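Local coordinates for protein NAD(P)H-flavin oxidoreductase (Staphylococcus epidermidis ATCC 12228, PDB 3GBH) that binds flavin mononucleotide and, as a nitroreductase-family member, probably reduces flavin or other substrates with electrons from NAD(P)H, at residues Glu33-Ile38 with Ile189-Lys194. Numbering follows the deposited sequence.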
ATOM      1  N   GLU B  33     -24.992 -20.774  22.460  1.00 27.06           N
ATOM      2  CA  GLU B  33     -25.174 -19.450  21.835  1.00 28.30           C
ATOM      3  C   GLU B  33     -23.938 -19.131  21.024  1.00 27.02           C
ATOM      4  O   GLU B  33     -24.008 -18.668  19.895  1.00 27.20           O
ATOM      5  CB  GLU B  33     -25.442 -18.362  22.919  1.00 28.51           C
ATOM      6  CG  GLU B  33     -26.048 -17.014  22.411  1.00 31.75           C
ATOM      7  CD  GLU B  33     -26.309 -15.966  23.556  1.00 33.44           C
ATOM      8  OE1 GLU B  33     -26.374 -16.363  24.756  1.00 39.82           O
ATOM      9  OE2 GLU B  33     -26.468 -14.746  23.244  1.00 43.32           O
ATOM     10  N   GLU B  34     -22.785 -19.444  21.591  1.00 25.96           N
ATOM     11  CA  GLU B  34     -21.542 -19.173  20.946  1.00 26.66           C
ATOM     12  C   GLU B  34     -21.272 -20.112  19.756  1.00 26.36           C
ATOM     13  O   GLU B  34     -20.889 -19.650  18.687  1.00 24.43           O
ATOM     14  CB  GLU B  34     -20.446 -19.284  21.980  1.00 28.30           C
ATOM     15  CG  GLU B  34     -19.160 -18.847  21.465  1.00 33.06           C
ATOM     16  CD  GLU B  34     -18.748 -17.487  21.899  1.00 33.17           C
ATOM     17  OE1 GLU B  34     -19.597 -16.595  22.135  1.00 36.68           O
ATOM     18  OE2 GLU B  34     -17.532 -17.309  21.978  1.00 31.39           O
HETATM   19  N   MSE B  35     -21.462 -21.424  19.931  1.00 24.95           N
HETATM   20  CA  MSE B  35     -21.326 -22.350  18.794  1.00 24.58           C
HETATM   21  C   MSE B  35     -22.249 -21.964  17.631  1.00 23.74           C
HETATM   22  O   MSE B  35     -21.880 -22.076  16.451  1.00 24.66           O
HETATM   23  CB  MSE B  35     -21.671 -23.774  19.242  1.00 25.12           C
HETATM   24  CG  MSE B  35     -21.428 -24.826  18.154  1.00 27.67           C
HETATM   25 SE   MSE B  35     -19.531 -25.033  17.773  0.75 29.05          SE
HETATM   26  CE  MSE B  35     -19.027 -26.052  19.334  1.00 26.69           C
ATOM     27  N   ASP B  36     -23.471 -21.561  17.966  1.00 23.94           N
ATOM     28  CA  ASP B  36     -24.425 -21.120  16.957  1.00 23.98           C
ATOM     29  C   ASP B  36     -23.991 -19.827  16.234  1.00 23.90           C
ATOM     30  O   ASP B  36     -24.196 -19.706  15.041  1.00 21.16           O
ATOM     31  CB  ASP B  36     -25.817 -20.976  17.563  1.00 24.68           C
ATOM     32  CG  ASP B  36     -26.527 -22.319  17.711  1.00 25.99           C
ATOM     33  OD1 ASP B  36     -25.945 -23.352  17.315  1.00 26.31           O
ATOM     34  OD2 ASP B  36     -27.645 -22.329  18.241  1.00 22.18           O
ATOM     35  N   GLU B  37     -23.391 -18.879  16.961  1.00 24.55           N
ATOM     36  CA  GLU B  37     -22.811 -17.681  16.339  1.00 25.88           C
ATOM     37  C   GLU B  37     -21.718 -18.053  15.361  1.00 24.43           C
ATOM     38  O   GLU B  37     -21.692 -17.583  14.219  1.00 22.42           O
ATOM     39  CB  GLU B  37     -22.211 -16.733  17.383  1.00 26.33           C
ATOM     40  CG  GLU B  37     -23.194 -15.983  18.198  1.00 30.78           C
ATOM     41  CD  GLU B  37     -22.509 -15.104  19.281  1.00 32.92           C
ATOM     42  OE1 GLU B  37     -21.295 -14.819  19.121  1.00 41.17           O
ATOM     43  OE2 GLU B  37     -23.171 -14.704  20.273  1.00 44.49           O
ATOM     44  N   ILE B  38     -20.818 -18.928  15.801  1.00 22.98           N
ATOM     45  CA  ILE B  38     -19.769 -19.455  14.943  1.00 22.96           C
ATOM     46  C   ILE B  38     -20.317 -20.109  13.678  1.00 23.08           C
ATOM     47  O   ILE B  38     -19.868 -19.817  12.582  1.00 23.14           O
ATOM     48  CB  ILE B  38     -18.864 -20.438  15.728  1.00 23.04           C
ATOM     49  CG1 ILE B  38     -18.072 -19.674  16.811  1.00 23.90           C
ATOM     50  CG2 ILE B  38     -17.952 -21.199  14.787  1.00 22.33           C
ATOM     51  CD1 ILE B  38     -17.376 -20.603  17.857  1.00 21.07           C
ATOM     52  N   ILE B 189     -13.621 -31.347  12.290  1.00 23.47           N
ATOM     53  CA  ILE B 189     -12.915 -30.218  12.888  1.00 23.31           C
ATOM     54  C   ILE B 189     -13.033 -30.295  14.400  1.00 22.68           C
ATOM     55  O   ILE B 189     -14.139 -30.152  14.918  1.00 22.51           O
ATOM     56  CB  ILE B 189     -13.474 -28.855  12.403  1.00 25.41           C
ATOM     57  CG1 ILE B 189     -13.542 -28.770  10.865  1.00 25.85           C
ATOM     58  CG2 ILE B 189     -12.624 -27.680  12.964  1.00 21.11           C
ATOM     59  CD1 ILE B 189     -14.073 -27.444  10.338  1.00 25.67           C
ATOM     60  N   ALA B 190     -11.923 -30.554  15.108  1.00 20.24           N
ATOM     61  CA  ALA B 190     -11.939 -30.480  16.569  1.00 21.83           C
ATOM     62  C   ALA B 190     -11.975 -29.012  16.934  1.00 22.04           C
ATOM     63  O   ALA B 190     -11.259 -28.222  16.334  1.00 21.11           O
ATOM     64  CB  ALA B 190     -10.663 -31.160  17.221  1.00 21.05           C
ATOM     65  N   ILE B 191     -12.770 -28.653  17.940  1.00 22.51           N
ATOM     66  CA  ILE B 191     -12.846 -27.261  18.373  1.00 21.85           C
ATOM     67  C   ILE B 191     -12.881 -27.220  19.899  1.00 22.32           C
ATOM     68  O   ILE B 191     -13.466 -28.082  20.540  1.00 20.05           O
ATOM     69  CB  ILE B 191     -14.074 -26.552  17.738  1.00 23.11           C
ATOM     70  CG1 ILE B 191     -14.106 -25.055  18.102  1.00 23.76           C
ATOM     71  CG2 ILE B 191     -15.401 -27.231  18.156  1.00 20.42           C
ATOM     72  CD1 ILE B 191     -15.196 -24.283  17.333  1.00 22.35           C
ATOM     73  N   GLY B 192     -12.195 -26.243  20.467  1.00 20.96           N
ATOM     74  CA  GLY B 192     -12.182 -26.070  21.900  1.00 21.34           C
ATOM     75  C   GLY B 192     -11.250 -24.954  22.270  1.00 20.85           C
ATOM     76  O   GLY B 192     -10.768 -24.211  21.394  1.00 19.46           O
ATOM     77  N   LYS B 193     -10.984 -24.861  23.559  1.00 21.99           N
ATOM     78  CA  LYS B 193     -10.025 -23.924  24.112  1.00 24.13           C
ATOM     79  C   LYS B 193      -8.686 -24.630  24.203  1.00 23.87           C
ATOM     80  O   LYS B 193      -8.603 -25.723  24.764  1.00 23.58           O
ATOM     81  CB  LYS B 193     -10.483 -23.487  25.504  1.00 24.76           C
ATOM     82  CG  LYS B 193      -9.583 -22.495  26.188  1.00 27.70           C
ATOM     83  CD  LYS B 193     -10.245 -21.966  27.462  1.00 28.61           C
ATOM     84  CE  LYS B 193      -9.358 -20.962  28.224  1.00 34.13           C
ATOM     85  NZ  LYS B 193      -8.080 -21.582  28.672  1.00 37.87           N
ATOM     86  N   LYS B 194      -7.626 -24.010  23.690  1.00 24.05           N
ATOM     87  CA  LYS B 194      -6.315 -24.688  23.644  1.00 25.34           C
ATOM     88  C   LYS B 194      -5.753 -24.965  25.033  1.00 24.36           C
ATOM     89  O   LYS B 194      -5.875 -24.120  25.932  1.00 25.04           O
ATOM     90  CB  LYS B 194      -5.299 -23.914  22.785  1.00 24.79           C
ATOM     91  CG  LYS B 194      -4.648 -22.711  23.419  1.00 29.92           C
ATOM     92  CD  LYS B 194      -3.646 -22.079  22.427  1.00 29.70           C
ATOM     93  CE  LYS B 194      -2.933 -20.846  22.992  1.00 35.25           C
ATOM     94  NZ  LYS B 194      -1.935 -20.306  22.019  1.00 35.57           N
TER
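Met35, a selenomethionine, extends CG opposite its backbone N (chi1 -175°) and then bends at chi2 and chi3. The chain carries SE toward the strand, and the bends leave methyl CE nearest Ile191, 4.0 Å from CG2. Ile191 also holds CG1 trans to N (chi1 -176°). With chi2 extended too, CD1 reaches toward the helix and runs past the Met35 chain, the two side chains pointing in opposite directions. The end of that arm meets Ile38, methyl to methyl, with CD1 to CD1 at 4.3 Å. One strand residue thus uses both branches, CG2 for Met35 and CD1 for Ile38, one helical turn apart. The contact is apolar, small and buried. The backbones stay well apart, with 9.8 Å between the CA atoms of Met35 and Ile191. Ala84 of the adjacent strand touches both Met35 and Ile191. Ala154 and Leu150 of helix 132-156 pack on Ile191 and Ile38 respectively, and Phe212 of the second subunit packs on Met35. The Ile191 side chain lies about 13 Å from a bound FMN. Helix 32-42 is thereby joined to the inner strand 183-192 of the antiparallel sheet, in the hydrophobic core of the alpha/beta nitroreductase fold.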